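Local coordinates for carboxysome shell vertex protein CcmL (Nostoc sp., PDB 4N8X) that probably forms the pentameric vertices of the carboxysome shell, the polyhedral compartment in which RuBisCO is sequestered for carbon dioxide fixation, at residues Ile86-Asp90 with Arg91-Ser95. Numbering follows the deposited sequence.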
loop_
_atom_site.group_PDB
_atom_site.type_symbol
_atom_site.label_atom_id
_atom_site.label_comp_id
_atom_site.label_asym_id
_atom_site.label_seq_id
_atom_site.Cartn_x
_atom_site.Cartn_y
_atom_site.Cartn_z
ATOM N N ILE A 86 1.023 23.676 11.313
ATOM C CA ILE A 86 0.173 23.295 10.201
ATOM C C ILE A 86 -0.825 24.447 10.047
ATOM O O ILE A 86 -1.660 24.654 10.918
ATOM C CB ILE A 86 -0.539 21.974 10.509
ATOM C CG1 ILE A 86 0.494 20.859 10.703
ATOM C CG2 ILE A 86 -1.501 21.589 9.396
ATOM C CD1 ILE A 86 -0.100 19.570 11.227
ATOM N N HIS A 87 -0.683 25.234 8.982
ATOM C CA HIS A 87 -1.621 26.313 8.684
ATOM C C HIS A 87 -2.848 25.735 7.974
ATOM O O HIS A 87 -2.726 24.907 7.071
ATOM C CB HIS A 87 -0.985 27.374 7.770
ATOM C CG HIS A 87 0.257 28.009 8.322
ATOM N ND1 HIS A 87 1.084 28.804 7.554
ATOM C CD2 HIS A 87 0.812 27.974 9.558
ATOM C CE1 HIS A 87 2.093 29.231 8.292
ATOM N NE2 HIS A 87 1.954 28.741 9.512
ATOM N N VAL A 88 -4.036 26.152 8.389
ATOM C CA VAL A 88 -5.231 25.889 7.599
ATOM C C VAL A 88 -5.870 27.251 7.337
ATOM O O VAL A 88 -6.032 28.059 8.259
ATOM C CB VAL A 88 -6.185 24.851 8.268
ATOM C CG1 VAL A 88 -6.826 25.402 9.519
ATOM C CG2 VAL A 88 -7.253 24.389 7.295
ATOM N N GLU A 89 -6.209 27.514 6.077
ATOM C CA GLU A 89 -6.450 28.883 5.603
ATOM C C GLU A 89 -5.378 29.857 6.130
ATOM O O GLU A 89 -4.260 29.890 5.611
ATOM C CB GLU A 89 -7.899 29.367 5.845
ATOM C CG GLU A 89 -8.616 28.869 7.102
ATOM C CD GLU A 89 -8.991 30.003 8.036
ATOM O OE1 GLU A 89 -9.243 31.127 7.544
ATOM O OE2 GLU A 89 -9.026 29.766 9.261
ATOM N N ASP A 90 -5.706 30.633 7.158
ATOM C CA ASP A 90 -4.691 31.387 7.895
ATOM C C ASP A 90 -4.829 31.124 9.400
ATOM O O ASP A 90 -4.324 31.883 10.228
ATOM C CB ASP A 90 -4.755 32.888 7.578
ATOM C CG ASP A 90 -5.776 33.629 8.426
ATOM O OD1 ASP A 90 -6.989 33.426 8.221
ATOM O OD2 ASP A 90 -5.361 34.422 9.298
ATOM N N ARG A 91 -5.520 30.036 9.735
ATOM C CA ARG A 91 -5.736 29.630 11.123
ATOM C C ARG A 91 -4.973 28.338 11.442
ATOM O O ARG A 91 -4.889 27.430 10.614
ATOM C CB ARG A 91 -7.236 29.479 11.403
ATOM C CG ARG A 91 -7.627 28.264 12.244
ATOM C CD ARG A 91 -9.037 27.767 11.912
ATOM N NE ARG A 91 -9.195 26.346 12.232
ATOM C CZ ARG A 91 -10.020 25.516 11.591
ATOM N NH1 ARG A 91 -10.784 25.969 10.596
ATOM N NH2 ARG A 91 -10.086 24.233 11.944
ATOM N N LEU A 92 -4.417 28.261 12.645
ATOM C CA LEU A 92 -3.477 27.206 12.983
ATOM C C LEU A 92 -4.194 25.950 13.443
ATOM O O LEU A 92 -4.835 25.939 14.495
ATOM C CB LEU A 92 -2.511 27.708 14.060
ATOM C CG LEU A 92 -1.938 29.086 13.718
ATOM C CD1 LEU A 92 -1.228 29.710 14.903
ATOM C CD2 LEU A 92 -1.010 28.996 12.519
ATOM N N ILE A 93 -4.109 24.900 12.638
ATOM C CA ILE A 93 -4.543 23.583 13.075
ATOM C C ILE A 93 -3.599 23.121 14.185
ATOM O O ILE A 93 -4.018 22.495 15.174
ATOM C CB ILE A 93 -4.540 22.565 11.902
ATOM C CG1 ILE A 93 -5.935 22.435 11.281
ATOM C CG2 ILE A 93 -3.999 21.195 12.339
ATOM C CD1 ILE A 93 -7.076 22.971 12.139
ATOM N N TYR A 94 -2.321 23.455 14.027
ATOM C CA TYR A 94 -1.308 22.975 14.947
ATOM C C TYR A 94 -0.112 23.918 15.060
ATOM O O TYR A 94 0.297 24.563 14.085
ATOM C CB TYR A 94 -0.832 21.565 14.561
ATOM C CG TYR A 94 0.290 21.094 15.447
ATOM C CD1 TYR A 94 0.027 20.548 16.693
ATOM C CD2 TYR A 94 1.616 21.235 15.060
ATOM C CE1 TYR A 94 1.054 20.136 17.530
ATOM C CE2 TYR A 94 2.655 20.813 15.883
ATOM C CZ TYR A 94 2.370 20.279 17.118
ATOM O OH TYR A 94 3.407 19.876 17.950
ATOM N N SER A 95 0.449 23.970 16.268
ATOM C CA SER A 95 1.616 24.784 16.568
ATOM C C SER A 95 2.407 24.121 17.697
ATOM O O SER A 95 1.842 23.803 18.744
ATOM C CB SER A 95 1.161 26.172 16.980
ATOM O OG SER A 95 2.287 26.986 17.195
#
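I93 wedges between I86 and V88 on one face of a tight β-hairpin. Its CG1 meets V88 CG1 at 3.6 Å, while its other branch, CG2, lies 3.9 Å from I86 CG2. V88 holds CG1 between its backbone N and carbonyl carbon (chi1 69°), which carries this methyl against I93 and against one face of the R91 guanidinium, offset toward its rim, 3.7 Å from R91 NE. With I93 cut back to an alanine, V88 CG1 would probably face a gap and I86 CG2 would lose its nearest methyl neighbour on that residue. At the far end of this face, I86 CD1 packs 4.0 Å from Y94 CB. H87 and L92 lie side by side on the reverse face, the imidazole CD2 3.6 Å from L92 CD2. V88 and R91 close the two-residue turn through E89 and D90 with paired backbone bonds, V88 N to R91 O (2.7 Å) and R91 N to V88 O. Beyond it, I93 and Y94 both oppose I86 in a classic β-bulge: I86 N bonds Y94 O at 3.0 Å, whereas I86 O receives two weak bonds, from I93 N and Y94 N. The hairpin joins strand 77-88 to strand 91-95, outermost in this chain's sheet, where Y94 stacks on W55 and its OH bonds Q99 O. Along its other edge, I86-V88 pairs antiparallel with a strand of a neighbouring subunit, continuing the sheet across the interface.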